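Local coordinates for nitrate transport protein nrtA (Synechocystis sp., PDB 2G29) that binds nitrate in the periplasm as the solute-binding component of the NrtABCD ABC transporter for nitrate uptake, at residues Leu137-Asp142 with Arg172-Ala177; Asn132-Leu137 with Ala144-Ala149; Ala194-Asn199 with Asn203-Phe208. All blocks are in the same frame, centred on the assembly; numbering follows the deposited sequence.

Contact 1: Leu137-Asp142 with Arg172-Ala177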
loop_
_atom_site.group_PDB
_atom_site.type_symbol
_atom_site.label_atom_id
_atom_site.label_comp_id
_atom_site.label_asym_id
_atom_site.label_seq_id
_atom_site.Cartn_x
_atom_site.Cartn_y
_atom_site.Cartn_z
ATOM N N LEU A 137 24.745 -9.082 -10.880
ATOM C CA LEU A 137 24.913 -7.718 -10.378
ATOM C C LEU A 137 24.631 -7.549 -8.888
ATOM O O LEU A 137 25.010 -6.519 -8.294
ATOM C CB LEU A 137 24.024 -6.742 -11.173
ATOM C CG LEU A 137 24.315 -6.630 -12.665
ATOM C CD1 LEU A 137 23.326 -5.689 -13.349
ATOM C CD2 LEU A 137 25.732 -6.092 -12.849
ATOM N N LYS A 138 23.953 -8.535 -8.294
ATOM C CA LYS A 138 23.645 -8.497 -6.871
ATOM C C LYS A 138 23.137 -7.120 -6.421
ATOM O O LYS A 138 23.649 -6.519 -5.469
ATOM C CB LYS A 138 24.903 -8.889 -6.082
ATOM C CG LYS A 138 25.346 -10.326 -6.379
ATOM C CD LYS A 138 26.628 -10.681 -5.658
ATOM C CE LYS A 138 26.987 -12.142 -5.879
ATOM N NZ LYS A 138 28.172 -12.529 -5.065
ATOM N N VAL A 139 22.105 -6.636 -7.105
ATOM C CA VAL A 139 21.589 -5.313 -6.819
ATOM C C VAL A 139 20.794 -5.218 -5.528
ATOM O O VAL A 139 19.988 -6.097 -5.229
ATOM C CB VAL A 139 20.708 -4.813 -8.010
ATOM C CG1 VAL A 139 20.156 -3.409 -7.726
ATOM C CG2 VAL A 139 21.533 -4.832 -9.320
ATOM N N GLY A 140 21.056 -4.150 -4.772
ATOM C CA GLY A 140 20.345 -3.866 -3.527
ATOM C C GLY A 140 19.673 -2.489 -3.603
ATOM O O GLY A 140 19.022 -2.182 -4.593
ATOM N N THR A 141 19.848 -1.649 -2.583
ATOM C CA THR A 141 19.210 -0.337 -2.600
ATOM C C THR A 141 19.839 0.598 -3.624
ATOM O O THR A 141 19.204 1.559 -4.028
ATOM C CB THR A 141 19.233 0.342 -1.211
ATOM O OG1 THR A 141 20.592 0.505 -0.804
ATOM C CG2 THR A 141 18.491 -0.527 -0.166
ATOM N N ASP A 142 21.079 0.330 -4.045
ATOM C CA ASP A 142 21.713 1.181 -5.066
ATOM C C ASP A 142 21.417 0.594 -6.454
ATOM O O ASP A 142 21.999 -0.396 -6.887
ATOM C CB ASP A 142 23.228 1.274 -4.810
ATOM C CG ASP A 142 23.950 2.081 -5.868
ATOM O OD1 ASP A 142 23.297 2.720 -6.722
ATOM O OD2 ASP A 142 25.205 2.078 -5.861
ATOM N N ARG A 172 9.999 3.961 -9.012
ATOM C CA ARG A 172 10.533 5.148 -9.684
ATOM C C ARG A 172 11.528 5.856 -8.771
ATOM O O ARG A 172 12.545 6.379 -9.244
ATOM C CB ARG A 172 9.431 6.133 -10.034
ATOM C CG ARG A 172 8.561 5.686 -11.185
ATOM C CD ARG A 172 7.424 6.659 -11.413
ATOM N NE ARG A 172 6.681 6.263 -12.613
ATOM C CZ ARG A 172 6.612 6.989 -13.734
ATOM N NH1 ARG A 172 7.219 8.179 -13.824
ATOM N NH2 ARG A 172 6.006 6.471 -14.798
ATOM N N TYR A 173 11.268 5.899 -7.465
ATOM C CA TYR A 173 12.193 6.577 -6.547
ATOM C C TYR A 173 13.546 5.865 -6.518
ATOM O O TYR A 173 14.614 6.495 -6.565
ATOM C CB TYR A 173 11.570 6.624 -5.127
ATOM C CG TYR A 173 12.302 7.511 -4.164
ATOM C CD1 TYR A 173 11.864 8.815 -3.930
ATOM C CD2 TYR A 173 13.513 7.097 -3.576
ATOM C CE1 TYR A 173 12.608 9.695 -3.135
ATOM C CE2 TYR A 173 14.274 7.991 -2.810
ATOM C CZ TYR A 173 13.823 9.274 -2.592
ATOM O OH TYR A 173 14.560 10.239 -1.898
ATOM N N TRP A 174 13.491 4.540 -6.449
ATOM C CA TRP A 174 14.692 3.713 -6.390
ATOM C C TRP A 174 15.497 3.847 -7.679
ATOM O O TRP A 174 16.732 4.039 -7.640
ATOM C CB TRP A 174 14.252 2.264 -6.130
ATOM C CG TRP A 174 15.299 1.154 -6.276
ATOM C CD1 TRP A 174 16.366 0.895 -5.462
ATOM C CD2 TRP A 174 15.258 0.116 -7.234
ATOM N NE1 TRP A 174 16.986 -0.258 -5.855
ATOM C CE2 TRP A 174 16.337 -0.759 -6.951
ATOM C CE3 TRP A 174 14.428 -0.173 -8.320
ATOM C CZ2 TRP A 174 16.589 -1.907 -7.720
ATOM C CZ3 TRP A 174 14.672 -1.297 -9.074
ATOM C CH2 TRP A 174 15.753 -2.156 -8.775
ATOM N N LEU A 175 14.821 3.784 -8.829
ATOM C CA LEU A 175 15.528 3.863 -10.111
ATOM C C LEU A 175 16.079 5.256 -10.319
ATOM O O LEU A 175 17.208 5.411 -10.787
ATOM C CB LEU A 175 14.626 3.445 -11.287
ATOM C CG LEU A 175 14.354 1.929 -11.313
ATOM C CD1 LEU A 175 13.174 1.589 -12.219
ATOM C CD2 LEU A 175 15.612 1.186 -11.797
ATOM N N ALA A 176 15.326 6.273 -9.926
ATOM C CA ALA A 176 15.800 7.631 -10.074
ATOM C C ALA A 176 16.995 7.911 -9.175
ATOM O O ALA A 176 17.907 8.622 -9.599
ATOM C CB ALA A 176 14.664 8.631 -9.787
ATOM N N ALA A 177 17.008 7.391 -7.949
ATOM C CA ALA A 177 18.159 7.615 -7.054
ATOM C C ALA A 177 19.381 6.987 -7.719
ATOM O O ALA A 177 20.516 7.450 -7.519
ATOM C CB ALA A 177 17.910 6.958 -5.688
HETATM O O HOH W 1 18.911 3.481 -5.986
#
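Gly140 O accepts the indole N-H of Trp174, a direct hydrogen bond between the loop 137-142 and the helical segment 172-177. NE1 of Trp174 stands 3.1 Å from Gly140 O with an N-H...O angle of 158°, and the oxygen lies only 11° out of the indole plane. The donor in turn sits in the carbonyl plane of Gly140, and this near-coplanar approach at both ends favours the bond and probably resists tilting of the indole. At the same ring edge Thr141 O comes 3.2 Å from Trp174 CD1. Trp174 reaches the loop after strand 126-130 because its chi1 of 169° sets CG opposite the backbone N and swings the ring out from helix 166-177. This helix and strand belong to the periplasmic-binding-protein type of alpha/beta domain, and the indole also packs on Ile128 of the strand. Farther round the ring edge, Val139 CG1 meets Trp174 CZ2 at 3.9 Å. A water forms a second, indirect link: it donates to Thr141 O at 2.8 Å and to Trp174 O, also at 2.8 Å.

Contact 2: Asn132-Leu137 with Ala144-Ala149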
loop_
_atom_site.group_PDB
_atom_site.type_symbol
_atom_site.label_atom_id
_atom_site.label_comp_id
_atom_site.label_asym_id
_atom_site.label_seq_id
_atom_site.Cartn_x
_atom_site.Cartn_y
_atom_site.Cartn_z
ATOM N N ASN A 132 16.008 -12.969 -13.071
ATOM C CA ASN A 132 17.253 -13.709 -12.920
ATOM C C ASN A 132 18.386 -13.224 -13.798
ATOM O O ASN A 132 19.570 -13.497 -13.508
ATOM C CB ASN A 132 17.032 -15.190 -13.183
ATOM C CG ASN A 132 16.181 -15.829 -12.145
ATOM O OD1 ASN A 132 16.221 -15.433 -10.987
ATOM N ND2 ASN A 132 15.406 -16.836 -12.542
ATOM N N ASN A 133 18.065 -12.508 -14.868
ATOM C CA ASN A 133 19.134 -11.999 -15.733
ATOM C C ASN A 133 20.010 -10.973 -15.020
ATOM O O ASN A 133 21.055 -10.578 -15.542
ATOM C CB ASN A 133 18.565 -11.376 -17.006
ATOM C CG ASN A 133 18.012 -12.408 -17.943
ATOM O OD1 ASN A 133 18.399 -13.576 -17.881
ATOM N ND2 ASN A 133 17.112 -12.000 -18.823
ATOM N N TYR A 134 19.607 -10.545 -13.820
ATOM C CA TYR A 134 20.374 -9.540 -13.088
ATOM C C TYR A 134 21.077 -10.118 -11.883
ATOM O O TYR A 134 21.651 -9.383 -11.074
ATOM C CB TYR A 134 19.436 -8.403 -12.657
ATOM C CG TYR A 134 18.829 -7.707 -13.836
ATOM C CD1 TYR A 134 17.609 -8.118 -14.358
ATOM C CD2 TYR A 134 19.518 -6.693 -14.492
ATOM C CE1 TYR A 134 17.085 -7.550 -15.504
ATOM C CE2 TYR A 134 19.028 -6.114 -15.628
ATOM C CZ TYR A 134 17.825 -6.537 -16.143
ATOM O OH TYR A 134 17.384 -5.997 -17.307
ATOM N N LYS A 135 21.053 -11.435 -11.774
ATOM C CA LYS A 135 21.670 -12.070 -10.616
ATOM C C LYS A 135 23.148 -11.743 -10.402
ATOM O O LYS A 135 23.559 -11.517 -9.275
ATOM C CB LYS A 135 21.464 -13.592 -10.650
ATOM C CG LYS A 135 20.087 -14.014 -10.108
ATOM C CD LYS A 135 20.019 -15.522 -9.888
ATOM C CE LYS A 135 18.740 -15.950 -9.169
ATOM N NZ LYS A 135 18.769 -17.407 -8.837
ATOM N N ASP A 136 23.939 -11.681 -11.472
ATOM C CA ASP A 136 25.361 -11.410 -11.290
ATOM C C ASP A 136 25.658 -10.041 -10.683
ATOM O O ASP A 136 26.697 -9.861 -10.031
ATOM C CB ASP A 136 26.094 -11.593 -12.628
ATOM C CG ASP A 136 25.893 -12.995 -13.205
ATOM O OD1 ASP A 136 26.059 -13.973 -12.441
ATOM O OD2 ASP A 136 25.571 -13.135 -14.414
ATOM N N LEU A 137 24.745 -9.082 -10.880
ATOM C CA LEU A 137 24.913 -7.718 -10.378
ATOM C C LEU A 137 24.631 -7.549 -8.888
ATOM O O LEU A 137 25.010 -6.519 -8.294
ATOM C CB LEU A 137 24.024 -6.742 -11.173
ATOM C CG LEU A 137 24.315 -6.630 -12.665
ATOM C CD1 LEU A 137 23.326 -5.689 -13.349
ATOM C CD2 LEU A 137 25.732 -6.092 -12.849
ATOM N N ALA A 144 22.035 1.972 -9.357
ATOM C CA ALA A 144 22.917 2.420 -10.442
ATOM C C ALA A 144 23.476 1.362 -11.407
ATOM O O ALA A 144 23.566 1.618 -12.607
ATOM C CB ALA A 144 24.061 3.266 -9.868
ATOM N N PRO A 145 23.865 0.176 -10.908
ATOM C CA PRO A 145 24.392 -0.864 -11.809
ATOM C C PRO A 145 23.404 -1.280 -12.903
ATOM O O PRO A 145 23.789 -1.825 -13.953
ATOM C CB PRO A 145 24.724 -2.025 -10.867
ATOM C CG PRO A 145 23.875 -1.761 -9.645
ATOM C CD PRO A 145 23.962 -0.255 -9.508
ATOM N N LEU A 146 22.120 -1.031 -12.678
ATOM C CA LEU A 146 21.125 -1.389 -13.682
ATOM C C LEU A 146 21.169 -0.504 -14.913
ATOM O O LEU A 146 20.637 -0.869 -15.955
ATOM C CB LEU A 146 19.717 -1.328 -13.073
ATOM C CG LEU A 146 19.461 -2.341 -11.967
ATOM C CD1 LEU A 146 18.045 -2.055 -11.415
ATOM C CD2 LEU A 146 19.540 -3.785 -12.478
ATOM N N LYS A 147 21.781 0.659 -14.807
ATOM C CA LYS A 147 21.815 1.575 -15.942
ATOM C C LYS A 147 22.441 0.937 -17.203
ATOM O O LYS A 147 21.821 0.900 -18.277
ATOM C CB LYS A 147 22.577 2.838 -15.533
ATOM C CG LYS A 147 22.680 3.876 -16.620
ATOM C CD LYS A 147 22.311 5.257 -16.072
ATOM C CE LYS A 147 22.329 6.294 -17.161
ATOM N NZ LYS A 147 20.978 6.859 -17.384
ATOM N N GLU A 148 23.662 0.433 -17.065
ATOM C CA GLU A 148 24.336 -0.220 -18.178
ATOM C C GLU A 148 23.643 -1.524 -18.578
ATOM O O GLU A 148 23.636 -1.907 -19.750
ATOM C CB GLU A 148 25.790 -0.525 -17.829
ATOM C CG GLU A 148 26.706 0.688 -17.697
ATOM C CD GLU A 148 28.180 0.295 -17.754
ATOM O OE1 GLU A 148 28.544 -0.747 -17.162
ATOM O OE2 GLU A 148 28.976 1.029 -18.389
ATOM N N ALA A 149 23.056 -2.226 -17.608
ATOM C CA ALA A 149 22.388 -3.490 -17.925
ATOM C C ALA A 149 21.094 -3.282 -18.709
ATOM O O ALA A 149 20.797 -4.035 -19.649
ATOM C CB ALA A 149 22.103 -4.279 -16.628
#
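The Tyr134 ring receives the methyl CB of Ala149 at its edge, near the ring plane, 3.7 Å from CE2 of Tyr134, while Leu146 CD2 approaches obliquely and comes to 3.5 Å from Tyr134 CD2. Both contacts therefore fall on the CD2-CE2 side of the phenol. The segments are the 3-10 turn 132-137, which follows strand 126-130, and residues 144-149, which lead into helix 146-151; together they form part of the strand-to-helix connection in an alpha/beta domain of the periplasmic-binding-protein clan. Two bonds of the i to i+3 kind, from Lys135 N to Asn132 O and from Leu137 N to Tyr134 O, support the 3-10 assignment.

Apolar groups carry the contact. The side chains of Tyr134 and Leu146 cross at about a right angle. CD2 is the Leu146 atom close to the ring, and it is near both CD2 and CE2 of Tyr134. Ala149 points its CB toward the turn and touches two partners, the tyrosine edge and the CD1 methyl of Leu137, which lies 3.8 Å from Ala149 CB. The torsions of Leu137 explain this reach: CG is anti to the carbonyl carbon (chi1 -62°) and the chain then continues extended (chi2 177°), carrying CD1 over to the helix.

The polar end of Tyr134 is held elsewhere, its OH hydrogen-bonding to Glu206 OE2, and its carbonyl oxygen accepts from Tyr225. Leu146 has further neighbours in Trp174 and Leu175 of helix 166-177, so it packs against the turn and that helix alike. Leu137 CD1 also rests 3.9 Å from the backbone oxygen of Pro145.

Contact 3: Ala194-Asn199 with Asn203-Phe208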
loop_
_atom_site.group_PDB
_atom_site.type_symbol
_atom_site.label_atom_id
_atom_site.label_comp_id
_atom_site.label_asym_id
_atom_site.label_seq_id
_atom_site.Cartn_x
_atom_site.Cartn_y
_atom_site.Cartn_z
ATOM N N ALA A 194 -1.508 -9.871 -8.148
ATOM C CA ALA A 194 -1.522 -11.315 -8.158
ATOM C C ALA A 194 -1.002 -11.924 -9.448
ATOM O O ALA A 194 -0.915 -13.149 -9.566
ATOM C CB ALA A 194 -2.932 -11.801 -7.879
ATOM N N GLN A 195 -0.656 -11.085 -10.426
ATOM C CA GLN A 195 -0.151 -11.561 -11.702
ATOM C C GLN A 195 1.325 -11.190 -11.917
ATOM O O GLN A 195 1.898 -11.521 -12.966
ATOM C CB GLN A 195 -0.979 -10.981 -12.857
ATOM C CG GLN A 195 -2.430 -11.492 -12.855
ATOM C CD GLN A 195 -3.314 -10.779 -13.871
ATOM O OE1 GLN A 195 -2.873 -10.448 -14.983
ATOM N NE2 GLN A 195 -4.574 -10.546 -13.501
ATOM N N MET A 196 1.956 -10.554 -10.918
ATOM C CA MET A 196 3.363 -10.159 -11.071
ATOM C C MET A 196 4.287 -11.359 -11.269
ATOM O O MET A 196 5.158 -11.327 -12.155
ATOM C CB MET A 196 3.807 -9.348 -9.842
ATOM C CG MET A 196 3.262 -7.944 -9.776
ATOM S SD MET A 196 4.196 -6.888 -10.910
ATOM C CE MET A 196 3.439 -5.298 -10.547
ATOM N N VAL A 197 4.138 -12.393 -10.444
ATOM C CA VAL A 197 4.994 -13.567 -10.557
ATOM C C VAL A 197 4.839 -14.238 -11.940
ATOM O O VAL A 197 5.845 -14.558 -12.598
ATOM C CB VAL A 197 4.694 -14.549 -9.372
ATOM C CG1 VAL A 197 5.450 -15.888 -9.565
ATOM C CG2 VAL A 197 5.160 -13.928 -8.077
ATOM N N ALA A 198 3.602 -14.394 -12.424
ATOM C CA ALA A 198 3.402 -15.032 -13.737
ATOM C C ALA A 198 4.051 -14.217 -14.845
ATOM O O ALA A 198 4.588 -14.772 -15.822
ATOM C CB ALA A 198 1.917 -15.186 -14.022
ATOM N N ASN A 199 4.006 -12.900 -14.709
ATOM C CA ASN A 199 4.602 -12.036 -15.716
ATOM C C ASN A 199 6.121 -12.080 -15.724
ATOM O O ASN A 199 6.723 -12.130 -16.804
ATOM C CB ASN A 199 4.109 -10.596 -15.543
ATOM C CG ASN A 199 2.820 -10.352 -16.284
ATOM O OD1 ASN A 199 2.835 -9.861 -17.414
ATOM N ND2 ASN A 199 1.701 -10.730 -15.682
ATOM N N ASN A 203 9.151 -13.084 -18.768
ATOM C CA ASN A 203 9.978 -11.927 -19.089
ATOM C C ASN A 203 9.217 -10.700 -19.597
ATOM O O ASN A 203 9.660 -10.015 -20.534
ATOM C CB ASN A 203 11.059 -12.319 -20.123
ATOM C CG ASN A 203 12.261 -11.405 -20.060
ATOM O OD1 ASN A 203 12.679 -11.008 -18.966
ATOM N ND2 ASN A 203 12.841 -11.071 -21.217
ATOM N N ALA A 204 8.081 -10.396 -18.979
ATOM C CA ALA A 204 7.310 -9.240 -19.383
ATOM C C ALA A 204 7.940 -7.939 -18.873
ATOM O O ALA A 204 7.561 -6.857 -19.311
ATOM C CB ALA A 204 5.869 -9.357 -18.859
ATOM N N MET A 205 8.857 -8.046 -17.909
ATOM C CA MET A 205 9.514 -6.869 -17.356
ATOM C C MET A 205 10.845 -7.282 -16.716
ATOM O O MET A 205 11.035 -8.434 -16.370
ATOM C CB MET A 205 8.645 -6.176 -16.284
ATOM C CG MET A 205 8.370 -7.002 -15.021
ATOM S SD MET A 205 7.222 -8.391 -15.233
ATOM C CE MET A 205 6.619 -8.582 -13.492
ATOM N N GLU A 206 11.743 -6.317 -16.547
ATOM C CA GLU A 206 13.072 -6.537 -15.966
ATOM C C GLU A 206 13.068 -6.485 -14.459
ATOM O O GLU A 206 13.876 -7.143 -13.791
ATOM C CB GLU A 206 14.057 -5.435 -16.421
ATOM C CG GLU A 206 14.151 -5.249 -17.926
ATOM C CD GLU A 206 14.430 -6.541 -18.665
ATOM O OE1 GLU A 206 13.640 -6.866 -19.582
ATOM O OE2 GLU A 206 15.398 -7.234 -18.306
ATOM N N SER A 207 12.147 -5.679 -13.926
ATOM C CA SER A 207 12.059 -5.441 -12.479
ATOM C C SER A 207 10.600 -5.141 -12.155
ATOM O O SER A 207 9.841 -4.750 -13.040
ATOM C CB SER A 207 12.938 -4.211 -12.111
ATOM O OG SER A 207 12.944 -3.935 -10.722
ATOM N N PHE A 208 10.229 -5.295 -10.885
ATOM C CA PHE A 208 8.860 -5.013 -10.487
ATOM C C PHE A 208 8.746 -4.718 -9.002
ATOM O O PHE A 208 9.578 -5.157 -8.197
ATOM C CB PHE A 208 7.899 -6.155 -10.899
ATOM C CG PHE A 208 8.169 -7.504 -10.244
ATOM C CD1 PHE A 208 7.359 -7.936 -9.192
ATOM C CD2 PHE A 208 9.140 -8.397 -10.753
ATOM C CE1 PHE A 208 7.507 -9.252 -8.665
ATOM C CE2 PHE A 208 9.278 -9.673 -10.229
ATOM C CZ PHE A 208 8.450 -10.110 -9.172
#
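A Schellman motif ends helix 196-201 and turns the chain toward strand 207-211. Asn203, with positive phi, is its C-prime residue; Ala204 N donates to Asn199 O at 3.1 Å and a nearly straight 169°, and Asn203 N pairs with Val200 O. The amide of Asn199 turns back along its own helix: ND2 gives a 2.8 Å bond to Gln195 O. That oxygen also accepts Asn199 N, the two donors arriving from opposite faces of its carbonyl plane. OD1 of the same amide lies 3.4 Å from Ala204 CB. Met205 bends at chi2 (-72°), bringing CE to 3.8 Å from Asn199 CB and to 3.4 Å from Met196 O. Replacing Asn199 by an alanine removes ND2 and OD1, which would probably leave Gln195 O with one donor fewer and a gap beside the Ala204 methyl. Met196 SD lies 4.7 Å from the centroid of the Phe208 ring, 52° off its normal, a Met-aromatic contact. The Met196 side chain is about 6 Å from that of nitrate-binding His167 and about 6 Å from a bound nitrate ion, so this helix-to-strand connection lies close to the nitrate site of the periplasmic-binding-protein fold.

In the fold
Contacts 1 and 2 have centres about 10 Å apart, share Leu137 and have segments that alternate along the chain; contact 3 follows both, its centre about 17 Å from that of contact 1 and about 16 Å from that of contact 2. All three involve elements attached to the mixed sheet ordered 187-190, 157-160, 207-211, 126-130, 225-229. Leu146 joins the first two contacts, its CD1 lying 3.5 Å from Trp174 CH2. From contact 3, Ser207 OG reaches Trp174 CZ3 at 3.6 Å. The loop after 126-130 packs on helices 146-151 and 166-177. Trp174 is about 10 Å, side chain to side chain, from nitrate-binding His167, so contacts 1 and 3 lie nearer the site than contact 2.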